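Long-range contacts in farnesyltransferase, putative (Trypanosoma cruzi, PDB 3WCA), which probably catalyses, with magnesium, the condensation of two farnesyl diphosphate molecules into squalene, the first step from farnesyl diphosphate towards lanosterol: residues L198-T203 with I282-A287; V168-T173 with N192-G197; A289-V294 with L334-R339; I205-Y210 with H302-T307. The protein carries 1 engineered substitution. All blocks are in the same frame, centred on the assembly; numbering follows the deposited sequence.

Contact 1. Residues L198-T203 with I282-A287; sequences LFLQKT and IPQVMA. With FPS (S-[(2E,6E)-3,7,11-trimethyldodeca-2,6,10-trienyl] trihydrogen thiodiphosphate), chain E.
The F199 ring receives Q284 along its edge, where Q284 OE1 sits 3.2 Å from F199 CD2, close to the ring plane. The backbone O of Q284 also lies at this edge, in plane, and the ring and the Q284 amide are inclined to each other by 30°. One face of the ring carries T203 OG1, 4.0 Å above the plane and over its centre, while A287 CB approaches F199 CE2 obliquely at 3.6 Å. T203 OG1 is directed back to F199 O by a hydrogen bond of 2.8 Å; the backbone N of T203 reaches the same oxygen from the opposite face of its carbonyl plane.

L200 carries the other half of the interface. A chi1 of -58° sets its branched end across Q284 at about a right angle, with Q284 NE2 3.4 Å from both L200 CG and L200 CD2. CD2 of L200 also rests 3.7 Å from A287 CB, and CD1 meets P283 CB. The axes of segments 198-203 and 282-287 cross at 41°.

No hydrogen bond spans the segments. Q284 NE2 is satisfied by M196 O, one turn before L200 on the same helix, but Q284 OE1 is buried without a hydrogen-bonding partner. The interface therefore rests on van der Waals contact, much of it carbon against amide and carbonyl atoms, and L200 CD1 also touches the isoprenoid chain of the substrate analogue, 3.8 Å from FPS C8.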
# COMPACT_ATOMS: atom_id res chain seq x y z
N LEU A 198 4.53 1.84 3.82
CA LEU A 198 5.07 0.51 4.06
C LEU A 198 4.16 -0.37 4.88
O LEU A 198 4.05 -1.56 4.61
CB LEU A 198 6.45 0.60 4.73
CG LEU A 198 7.63 0.47 3.75
CD1 LEU A 198 7.54 1.57 2.72
CD2 LEU A 198 8.96 0.56 4.51
N PHE A 199 3.50 0.21 5.88
CA PHE A 199 2.59 -0.58 6.70
C PHE A 199 1.49 -1.18 5.85
O PHE A 199 1.13 -2.35 6.02
CB PHE A 199 1.97 0.25 7.82
CG PHE A 199 1.17 -0.58 8.80
CD1 PHE A 199 1.77 -1.62 9.51
CD2 PHE A 199 -0.19 -0.32 9.02
CE1 PHE A 199 1.05 -2.40 10.41
CE2 PHE A 199 -0.93 -1.10 9.92
CZ PHE A 199 -0.32 -2.13 10.62
N LEU A 200 0.95 -0.40 4.92
CA LEU A 200 -0.11 -0.90 4.07
C LEU A 200 0.40 -1.94 3.09
O LEU A 200 -0.19 -3.01 2.95
CB LEU A 200 -0.77 0.24 3.26
CG LEU A 200 -1.43 1.43 3.98
CD1 LEU A 200 -2.24 2.25 2.96
CD2 LEU A 200 -2.34 0.93 5.10
N GLN A 201 1.50 -1.64 2.41
CA GLN A 201 2.03 -2.55 1.42
C GLN A 201 2.43 -3.87 2.06
O GLN A 201 2.10 -4.92 1.54
CB GLN A 201 3.23 -1.92 0.69
CG GLN A 201 3.74 -2.72 -0.52
CD GLN A 201 2.69 -2.91 -1.61
OE1 GLN A 201 1.98 -1.97 -1.97
NE2 GLN A 201 2.59 -4.12 -2.14
N LYS A 202 3.11 -3.82 3.20
CA LYS A 202 3.55 -5.04 3.86
C LYS A 202 2.40 -5.91 4.35
O LYS A 202 2.46 -7.14 4.23
CB LYS A 202 4.51 -4.70 5.01
CG LYS A 202 5.86 -4.17 4.53
CD LYS A 202 6.88 -4.12 5.65
CE LYS A 202 8.21 -3.56 5.17
NZ LYS A 202 9.23 -3.49 6.26
N THR A 203 1.34 -5.30 4.88
CA THR A 203 0.21 -6.08 5.35
C THR A 203 -0.42 -6.79 4.15
O THR A 203 -0.84 -7.93 4.25
CB THR A 203 -0.83 -5.21 6.07
OG1 THR A 203 -0.21 -4.56 7.18
CG2 THR A 203 -1.98 -6.06 6.60
N ILE A 282 -8.36 5.50 7.64
CA ILE A 282 -9.11 4.29 7.31
C ILE A 282 -8.28 3.13 6.78
O ILE A 282 -8.40 2.02 7.27
CB ILE A 282 -10.27 4.64 6.36
CG1 ILE A 282 -11.33 5.43 7.15
CG2 ILE A 282 -10.85 3.37 5.72
CD1 ILE A 282 -12.44 6.02 6.29
N PRO A 283 -7.43 3.38 5.78
CA PRO A 283 -6.62 2.26 5.27
C PRO A 283 -5.67 1.72 6.34
O PRO A 283 -5.42 0.52 6.40
CB PRO A 283 -5.89 2.90 4.09
CG PRO A 283 -6.87 3.98 3.62
CD PRO A 283 -7.24 4.58 4.95
N GLN A 284 -5.14 2.60 7.18
CA GLN A 284 -4.24 2.17 8.23
C GLN A 284 -4.98 1.29 9.25
O GLN A 284 -4.49 0.24 9.64
CB GLN A 284 -3.60 3.37 8.96
CG GLN A 284 -2.73 4.28 8.08
CD GLN A 284 -1.56 3.55 7.45
OE1 GLN A 284 -0.97 2.65 8.05
NE2 GLN A 284 -1.21 3.94 6.23
N VAL A 285 -6.16 1.72 9.67
CA VAL A 285 -6.91 0.92 10.63
C VAL A 285 -7.29 -0.44 10.02
O VAL A 285 -7.26 -1.47 10.70
CB VAL A 285 -8.18 1.66 11.10
CG1 VAL A 285 -9.00 0.76 12.01
CG2 VAL A 285 -7.78 2.93 11.84
N MET A 286 -7.62 -0.45 8.73
CA MET A 286 -7.96 -1.69 8.03
C MET A 286 -6.75 -2.63 7.96
O MET A 286 -6.89 -3.84 8.06
CB MET A 286 -8.40 -1.37 6.61
CG MET A 286 -9.54 -0.42 6.54
SD MET A 286 -10.99 -1.33 6.16
CE MET A 286 -11.17 -0.76 4.46
N ALA A 287 -5.58 -2.05 7.75
CA ALA A 287 -4.35 -2.83 7.67
C ALA A 287 -4.06 -3.49 9.01
O ALA A 287 -3.69 -4.67 9.06
CB ALA A 287 -3.18 -1.93 7.26
C1 FPS E . -2.76 -1.67 -3.50
S1 FPS E . -4.08 -1.05 -4.64
C2 FPS E . -1.84 -0.49 -3.06
C3 FPS E . -1.22 -0.24 -1.84
C4 FPS E . -1.32 -1.13 -0.62
C5 FPS E . -0.40 1.03 -1.73
C6 FPS E . -1.18 2.38 -1.63
C7 FPS E . -0.42 3.23 -0.63
C8 FPS E . -0.88 4.31 0.03
C10 FPS E . 0.11 5.00 0.98
C9 FPS E . -2.30 4.87 -0.14
C11 FPS E . -0.59 5.69 2.14
C12 FPS E . 0.34 6.72 2.72
C13 FPS E . -0.04 7.89 3.28
C14 FPS E . -1.50 8.35 3.39
C15 FPS E . 1.05 8.81 3.82
PA FPS E . -5.87 -0.82 -3.61
O1A FPS E . -5.63 0.04 -2.34
O2A FPS E . -6.83 -0.14 -4.54
O3A FPS E . -6.72 -2.24 -3.33
PB FPS E . -6.36 -3.76 -2.70
O1B FPS E . -7.46 -4.23 -1.70
O2B FPS E . -6.34 -4.81 -3.87
O3B FPS E . -5.01 -3.70 -1.87

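Contact 2. Residues V168-T173 with N192-G197; sequences VGHGLT and NANHMG. With FPS (S-[(2E,6E)-3,7,11-trimethyldodeca-2,6,10-trienyl] trihydrogen thiodiphosphate), chain E.
G169 and A193 bring the two helices together, their CA atoms 4.9 Å apart; the axes of segments 168-173 and 192-197 approach to 7.7 Å, at 126° to each other. G169 presents only its backbone here, with A193 O and A193 CB packed against it, consistent with the short interaxial distance. A193 CB fills the junction, facing G169 O and lying 3.3 Å from T173 OG1.

That hydroxyl is turned back along its own helix (chi1 -60°) and donates to G169 O over 2.7 Å. Y267 OH is a further hydrogen-bonding partner of T173 OG1. On the flank, the H170 ring meets N194 edge-on, NE2 standing 3.6 Å from N194 CB, with ring and amide planes steeply inclined. The amide oxygen of N194 is engaged by H162.

The terminal isoprene unit of FPS lies beside this junction, its C15 3.4 Å from G169 CA. M196 CB supports the same methyl, L172 CD1 touches C14 at 3.6 Å, and G197 CA faces C10, nearer the diphosphate end. Glycine CH groups and apolar side chains thus supply most of this side of the pocket, which suits a hydrocarbon tail held by shape and dispersion forces.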
# COMPACT_ATOMS: atom_id res chain seq x y z
N VAL A 168 3.90 6.76 -2.53
CA VAL A 168 2.52 7.20 -2.63
C VAL A 168 2.33 8.03 -1.37
O VAL A 168 1.69 9.08 -1.39
CB VAL A 168 1.53 6.01 -2.62
CG1 VAL A 168 0.11 6.52 -2.73
CG2 VAL A 168 1.85 5.06 -3.78
N GLY A 169 2.93 7.57 -0.28
CA GLY A 169 2.84 8.28 0.98
C GLY A 169 3.47 9.66 0.86
O GLY A 169 2.94 10.64 1.40
N HIS A 170 4.62 9.73 0.17
CA HIS A 170 5.30 11.01 -0.03
C HIS A 170 4.39 11.90 -0.87
O HIS A 170 4.06 13.01 -0.46
CB HIS A 170 6.63 10.81 -0.78
CG HIS A 170 7.73 10.24 0.06
ND1 HIS A 170 9.07 10.43 -0.23
CD2 HIS A 170 7.70 9.49 1.19
CE1 HIS A 170 9.81 9.83 0.69
NE2 HIS A 170 9.00 9.25 1.56
N GLY A 171 3.98 11.39 -2.03
CA GLY A 171 3.11 12.11 -2.93
C GLY A 171 1.88 12.69 -2.26
O GLY A 171 1.62 13.89 -2.36
N LEU A 172 1.11 11.83 -1.57
CA LEU A 172 -0.09 12.28 -0.87
C LEU A 172 0.27 13.40 0.10
O LEU A 172 -0.39 14.42 0.13
CB LEU A 172 -0.76 11.13 -0.11
CG LEU A 172 -1.45 10.06 -0.97
CD1 LEU A 172 -2.04 8.97 -0.08
CD2 LEU A 172 -2.53 10.71 -1.81
N THR A 173 1.30 13.18 0.91
CA THR A 173 1.73 14.18 1.88
C THR A 173 2.03 15.52 1.17
O THR A 173 1.69 16.58 1.69
CB THR A 173 2.97 13.70 2.66
OG1 THR A 173 2.66 12.48 3.35
CG2 THR A 173 3.41 14.75 3.68
N ASN A 192 7.93 9.37 8.14
CA ASN A 192 6.67 8.80 8.61
C ASN A 192 5.67 8.59 7.49
O ASN A 192 4.83 7.71 7.58
CB ASN A 192 6.07 9.66 9.72
CG ASN A 192 6.87 9.56 11.01
OD1 ASN A 192 7.64 8.61 11.18
ND2 ASN A 192 6.68 10.51 11.91
N ALA A 193 5.75 9.39 6.44
CA ALA A 193 4.83 9.22 5.32
C ALA A 193 5.19 7.90 4.63
O ALA A 193 4.32 7.17 4.17
CB ALA A 193 4.96 10.37 4.34
N ASN A 194 6.49 7.62 4.57
CA ASN A 194 6.99 6.40 3.96
C ASN A 194 6.58 5.20 4.82
O ASN A 194 6.24 4.14 4.29
CB ASN A 194 8.52 6.45 3.85
CG ASN A 194 9.08 5.26 3.12
OD1 ASN A 194 8.93 5.13 1.90
ND2 ASN A 194 9.72 4.37 3.86
N HIS A 195 6.65 5.36 6.13
CA HIS A 195 6.24 4.31 7.04
C HIS A 195 4.76 3.97 6.78
O HIS A 195 4.38 2.81 6.73
CB HIS A 195 6.39 4.77 8.49
CG HIS A 195 7.79 4.64 9.03
ND1 HIS A 195 8.39 3.42 9.25
CD2 HIS A 195 8.69 5.58 9.40
CE1 HIS A 195 9.60 3.62 9.74
NE2 HIS A 195 9.81 4.92 9.84
N MET A 196 3.94 5.01 6.60
CA MET A 196 2.51 4.83 6.34
C MET A 196 2.32 3.94 5.12
O MET A 196 1.52 3.01 5.15
CB MET A 196 1.84 6.20 6.11
CG MET A 196 1.67 7.05 7.39
SD MET A 196 0.10 6.69 8.27
CE MET A 196 -1.07 7.26 7.01
N GLY A 197 3.06 4.23 4.05
CA GLY A 197 2.95 3.42 2.85
C GLY A 197 3.44 1.99 3.07
O GLY A 197 2.83 1.04 2.58
C1 FPS E . -2.76 -1.67 -3.50
S1 FPS E . -4.08 -1.05 -4.64
C2 FPS E . -1.84 -0.49 -3.06
C3 FPS E . -1.22 -0.24 -1.84
C4 FPS E . -1.32 -1.13 -0.62
C5 FPS E . -0.40 1.03 -1.73
C6 FPS E . -1.18 2.38 -1.63
C7 FPS E . -0.42 3.23 -0.63
C8 FPS E . -0.88 4.31 0.03
C10 FPS E . 0.11 5.00 0.98
C9 FPS E . -2.30 4.87 -0.14
C11 FPS E . -0.59 5.69 2.14
C12 FPS E . 0.34 6.72 2.72
C13 FPS E . -0.04 7.89 3.28
C14 FPS E . -1.50 8.35 3.39
C15 FPS E . 1.05 8.81 3.82
PA FPS E . -5.87 -0.82 -3.61
O1A FPS E . -5.63 0.04 -2.34
O2A FPS E . -6.83 -0.14 -4.54
O3A FPS E . -6.72 -2.24 -3.33
PB FPS E . -6.36 -3.76 -2.70
O1B FPS E . -7.46 -4.23 -1.70
O2B FPS E . -6.34 -4.81 -3.87
O3B FPS E . -5.01 -3.70 -1.87

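Contact 3. Residues A289-V294 with L334-R339; sequences ATLSLV and LRLAAR
S292, which meets L336 across the contact, turns its hydroxyl back into its own helix: S292 OG donates to A289 O at 2.7 Å, a carbonyl that also accepts from L293 N on the same face of its plane. The serine therefore contributes its CB methylene to the interface. That carbon lies 3.9 Å from L336 CB, where the two backbones are nearest: the CA atoms of S292 and L336 stand 4.2 Å apart. A chi1 of -170° swings L336 CG opposite its backbone N, and L336 CD1 comes within 3.9 Å of L291 CD2.

At the helix end, R339 NH1 reaches L293 O at 2.8 Å, but with an N-H...O angle of only 118°, so the bond is weak. N297 ND2 is a second hydrogen-bonding partner of this carbonyl. The arginine is poorly ordered, and the detailed placing of its guanidinium deserves caution. Its CD passes 3.5 Å from S292 O, the chain being bent at chi3 (46°). A cationic group here, beside carbonyls of the last turn of helix 274-294, would be expected to suit the partial negative charge of that end.

The arrangement joins the C-terminal turns of helices 274-294 and 322-338, where the short CA separation at S292 and L336 is consistent with the small serine side chain, in the all-helical fold of squalene and phytoene synthases.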
# COMPACT_ATOMS: atom_id res chain seq x y z
N ALA A 289 -6.25 -4.28 11.24
CA ALA A 289 -7.26 -5.31 11.47
C ALA A 289 -6.86 -6.57 10.70
O ALA A 289 -6.94 -7.69 11.23
CB ALA A 289 -8.65 -4.83 11.02
N THR A 290 -6.43 -6.39 9.45
CA THR A 290 -6.00 -7.52 8.64
C THR A 290 -4.79 -8.20 9.30
O THR A 290 -4.73 -9.42 9.44
CB THR A 290 -5.60 -7.07 7.24
OG1 THR A 290 -6.74 -6.52 6.58
CG2 THR A 290 -5.07 -8.23 6.43
N LEU A 291 -3.82 -7.38 9.71
CA LEU A 291 -2.61 -7.86 10.34
C LEU A 291 -2.91 -8.66 11.60
O LEU A 291 -2.26 -9.68 11.87
CB LEU A 291 -1.69 -6.68 10.68
CG LEU A 291 -0.26 -7.10 11.04
CD1 LEU A 291 0.44 -7.61 9.76
CD2 LEU A 291 0.49 -5.93 11.67
N SER A 292 -3.89 -8.22 12.39
CA SER A 292 -4.24 -8.94 13.61
C SER A 292 -4.87 -10.28 13.27
O SER A 292 -4.77 -11.24 14.03
CB SER A 292 -5.21 -8.12 14.46
OG SER A 292 -6.50 -8.09 13.89
N LEU A 293 -5.52 -10.35 12.11
CA LEU A 293 -6.17 -11.57 11.66
C LEU A 293 -5.20 -12.57 11.02
O LEU A 293 -5.36 -13.77 11.19
CB LEU A 293 -7.27 -11.24 10.65
CG LEU A 293 -8.72 -11.30 11.14
CD1 LEU A 293 -8.93 -10.35 12.31
CD2 LEU A 293 -9.64 -10.94 9.98
N VAL A 294 -4.20 -12.08 10.28
CA VAL A 294 -3.27 -12.99 9.64
C VAL A 294 -2.21 -13.51 10.58
O VAL A 294 -1.62 -14.56 10.34
CB VAL A 294 -2.54 -12.36 8.42
CG1 VAL A 294 -3.54 -11.89 7.39
CG2 VAL A 294 -1.63 -11.24 8.89
N LEU A 334 -4.24 -5.11 20.38
CA LEU A 334 -4.40 -6.00 21.53
C LEU A 334 -4.93 -7.37 21.10
O LEU A 334 -4.67 -8.37 21.77
CB LEU A 334 -5.34 -5.38 22.57
CG LEU A 334 -4.85 -4.15 23.35
CD1 LEU A 334 -5.95 -3.63 24.27
CD2 LEU A 334 -3.63 -4.53 24.18
N ARG A 335 -5.68 -7.42 20.00
CA ARG A 335 -6.21 -8.69 19.51
C ARG A 335 -5.08 -9.51 18.90
O ARG A 335 -5.08 -10.74 18.99
CB ARG A 335 -7.30 -8.48 18.44
CG ARG A 335 -8.71 -8.31 18.98
CD ARG A 335 -9.16 -9.52 19.81
NE ARG A 335 -9.41 -10.71 19.00
CZ ARG A 335 -9.85 -11.87 19.49
NH1 ARG A 335 -10.10 -11.99 20.78
NH2 ARG A 335 -10.08 -12.89 18.68
N LEU A 336 -4.14 -8.82 18.27
CA LEU A 336 -3.02 -9.47 17.64
C LEU A 336 -2.21 -10.17 18.74
O LEU A 336 -1.96 -11.37 18.67
CB LEU A 336 -2.17 -8.43 16.89
CG LEU A 336 -1.04 -8.89 15.95
CD1 LEU A 336 -0.69 -7.78 14.94
CD2 LEU A 336 0.18 -9.27 16.76
N ALA A 337 -1.84 -9.41 19.76
CA ALA A 337 -1.06 -9.93 20.88
C ALA A 337 -1.74 -11.09 21.59
O ALA A 337 -1.09 -12.06 21.97
CB ALA A 337 -0.78 -8.81 21.88
N ALA A 338 -3.06 -10.99 21.76
CA ALA A 338 -3.81 -12.03 22.44
C ALA A 338 -3.75 -13.37 21.71
O ALA A 338 -3.90 -14.43 22.32
CB ALA A 338 -5.26 -11.60 22.62
N ARG A 339 -3.51 -13.32 20.40
CA ARG A 339 -3.46 -14.54 19.60
C ARG A 339 -2.18 -15.36 19.65
O ARG A 339 -2.02 -16.29 18.85
CB ARG A 339 -3.78 -14.20 18.14
CG ARG A 339 -5.22 -13.75 17.90
CD ARG A 339 -5.53 -13.67 16.41
NE ARG A 339 -5.04 -14.86 15.72
CZ ARG A 339 -5.38 -15.21 14.48
NH1 ARG A 339 -6.21 -14.45 13.78
NH2 ARG A 339 -4.87 -16.32 13.95

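Contact 4. Residues I205-Y210 with H302-T307; sequences IIRDFY and HTKVKT
R207 reaches out with CG anti to its N (chi1 178°) and crosses K304 at a slant; a bend at chi3 (56°) then turns the guanidinium towards D208. On the way, R207 CD passes 3.5 Å from V305 O and 3.7 Å from K304 CG. The guanidinium grips D208 side-on: NE meets OD1 at 2.7 Å from above the carboxylate plane, whereas NH2 reaches OD2 on its syn side at 2.9 Å and almost straight (177°). This pair of bonds fixes the rotation of both groups.

Y210 packs against H302, the first residue of 302-307. H302 CA stands 3.6 Å from the centroid of the Y210 ring, nearly on the ring normal, a CH-pi contact. Between these two points one water links the backbones, donating to R207 O and T303 O and accepting from V305 N at 2.8 Å.

K306 NZ lies 3.8 Å from R207 NH1, and the R207 side chain comes to about 4 Å from bound FPS, measured between nearest atoms. The neighbouring diphosphate probably offsets this gathering of positive charge, as D208 does for R207. The contact therefore joins a water-bridged, largely exposed loop to a salt bridge at the diphosphate end of the pocket.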
# COMPACT_ATOMS: atom_id res chain seq x y z
N ILE A 205 1.18 -7.64 1.31
CA ILE A 205 2.13 -8.66 0.85
C ILE A 205 2.02 -9.91 1.73
O ILE A 205 2.09 -11.05 1.24
CB ILE A 205 3.59 -8.11 0.85
CG1 ILE A 205 3.81 -7.29 -0.43
CG2 ILE A 205 4.61 -9.25 0.92
CD1 ILE A 205 5.15 -6.54 -0.48
N ILE A 206 1.84 -9.69 3.03
CA ILE A 206 1.70 -10.79 3.97
C ILE A 206 0.39 -11.55 3.72
O ILE A 206 0.39 -12.78 3.63
CB ILE A 206 1.71 -10.29 5.43
CG1 ILE A 206 3.09 -9.76 5.78
CG2 ILE A 206 1.30 -11.41 6.37
CD1 ILE A 206 3.18 -9.14 7.17
N ARG A 207 -0.71 -10.80 3.62
CA ARG A 207 -2.03 -11.40 3.40
C ARG A 207 -2.15 -12.14 2.08
O ARG A 207 -2.80 -13.19 2.02
CB ARG A 207 -3.14 -10.32 3.44
CG ARG A 207 -4.57 -10.88 3.16
CD ARG A 207 -5.53 -9.81 2.58
NE ARG A 207 -5.00 -9.21 1.36
CZ ARG A 207 -5.38 -8.02 0.87
NH1 ARG A 207 -6.30 -7.31 1.52
NH2 ARG A 207 -4.80 -7.53 -0.23
N ASP A 208 -1.53 -11.61 1.03
CA ASP A 208 -1.63 -12.20 -0.30
C ASP A 208 -0.57 -13.24 -0.68
O ASP A 208 -0.44 -13.59 -1.85
CB ASP A 208 -1.64 -11.10 -1.38
CG ASP A 208 -2.81 -10.13 -1.21
OD1 ASP A 208 -3.84 -10.53 -0.64
OD2 ASP A 208 -2.69 -8.97 -1.67
N PHE A 209 0.17 -13.74 0.30
CA PHE A 209 1.20 -14.74 0.02
C PHE A 209 0.76 -15.89 -0.88
O PHE A 209 1.36 -16.12 -1.93
CB PHE A 209 1.75 -15.34 1.31
CG PHE A 209 2.74 -16.46 1.09
CD1 PHE A 209 4.07 -16.19 0.82
CD2 PHE A 209 2.32 -17.79 1.11
CE1 PHE A 209 4.97 -17.22 0.57
CE2 PHE A 209 3.22 -18.82 0.87
CZ PHE A 209 4.54 -18.54 0.60
N TYR A 210 -0.27 -16.62 -0.47
CA TYR A 210 -0.74 -17.77 -1.25
C TYR A 210 -1.16 -17.40 -2.66
O TYR A 210 -0.74 -18.04 -3.63
CB TYR A 210 -1.91 -18.45 -0.55
CG TYR A 210 -2.31 -19.77 -1.18
CD1 TYR A 210 -1.43 -20.86 -1.18
CD2 TYR A 210 -3.56 -19.93 -1.77
CE1 TYR A 210 -1.80 -22.08 -1.75
CE2 TYR A 210 -3.94 -21.15 -2.34
CZ TYR A 210 -3.05 -22.21 -2.33
OH TYR A 210 -3.43 -23.42 -2.88
N HIS A 302 -3.39 -20.93 2.41
CA HIS A 302 -4.27 -21.61 1.47
C HIS A 302 -5.51 -20.78 1.09
O HIS A 302 -6.38 -21.25 0.36
CB HIS A 302 -4.68 -22.98 2.01
CG HIS A 302 -5.56 -22.93 3.22
ND1 HIS A 302 -6.81 -22.34 3.21
CD2 HIS A 302 -5.38 -23.41 4.47
CE1 HIS A 302 -7.37 -22.48 4.40
NE2 HIS A 302 -6.52 -23.12 5.19
N THR A 303 -5.58 -19.54 1.56
CA THR A 303 -6.70 -18.68 1.23
C THR A 303 -6.47 -17.24 1.67
O THR A 303 -5.53 -16.96 2.42
CB THR A 303 -8.00 -19.15 1.89
OG1 THR A 303 -9.11 -18.48 1.29
CG2 THR A 303 -7.98 -18.83 3.36
N LYS A 304 -7.33 -16.33 1.23
CA LYS A 304 -7.20 -14.93 1.62
C LYS A 304 -7.98 -14.66 2.89
O LYS A 304 -9.19 -14.85 2.93
CB LYS A 304 -7.73 -13.98 0.54
CG LYS A 304 -7.47 -12.52 0.92
CD LYS A 304 -8.34 -11.53 0.18
CE LYS A 304 -8.01 -11.47 -1.29
NZ LYS A 304 -8.84 -10.39 -1.93
N VAL A 305 -7.29 -14.19 3.91
CA VAL A 305 -7.93 -13.88 5.18
C VAL A 305 -8.42 -12.42 5.11
O VAL A 305 -7.64 -11.51 4.81
CB VAL A 305 -6.93 -14.08 6.34
CG1 VAL A 305 -7.53 -13.61 7.65
CG2 VAL A 305 -6.56 -15.57 6.43
N LYS A 306 -9.71 -12.23 5.37
CA LYS A 306 -10.34 -10.91 5.30
C LYS A 306 -11.21 -10.59 6.50
O LYS A 306 -11.78 -11.48 7.13
CB LYS A 306 -11.21 -10.80 4.05
CG LYS A 306 -10.45 -10.40 2.79
CD LYS A 306 -11.38 -9.67 1.81
CE LYS A 306 -10.63 -8.57 1.06
NZ LYS A 306 -10.04 -7.55 1.99
N THR A 307 -11.34 -9.30 6.80
CA THR A 307 -12.17 -8.86 7.91
C THR A 307 -13.62 -8.98 7.44
O THR A 307 -13.89 -9.17 6.26
CB THR A 307 -11.91 -7.38 8.26
OG1 THR A 307 -12.33 -6.54 7.18
CG2 THR A 307 -10.42 -7.15 8.52
O HOH W 1 -4.53 -14.59 3.85

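Overall arrangement
Helix 191-207 threads three of the four contacts: its first part forms contact 2, its middle contact 1, and its last turn, together with helix 209-213 beyond the break at D208, contact 4. Contacts 1 and 2, with centres 12 Å apart, both touch FPS along its isoprenoid chain. Helix 274-294 links contact 1 to contact 3, about 13 Å away between centres, where L291 packs on F199. Contacts 3 and 4 alternate along the chain and touch through L293 with V305 and K306. Contact 2 closes before the others open, whereas the pairings of contacts 1 and 4 cross. Together they tie the substrate-lining helices to the C-terminal part of an all-helical single-chain enzyme.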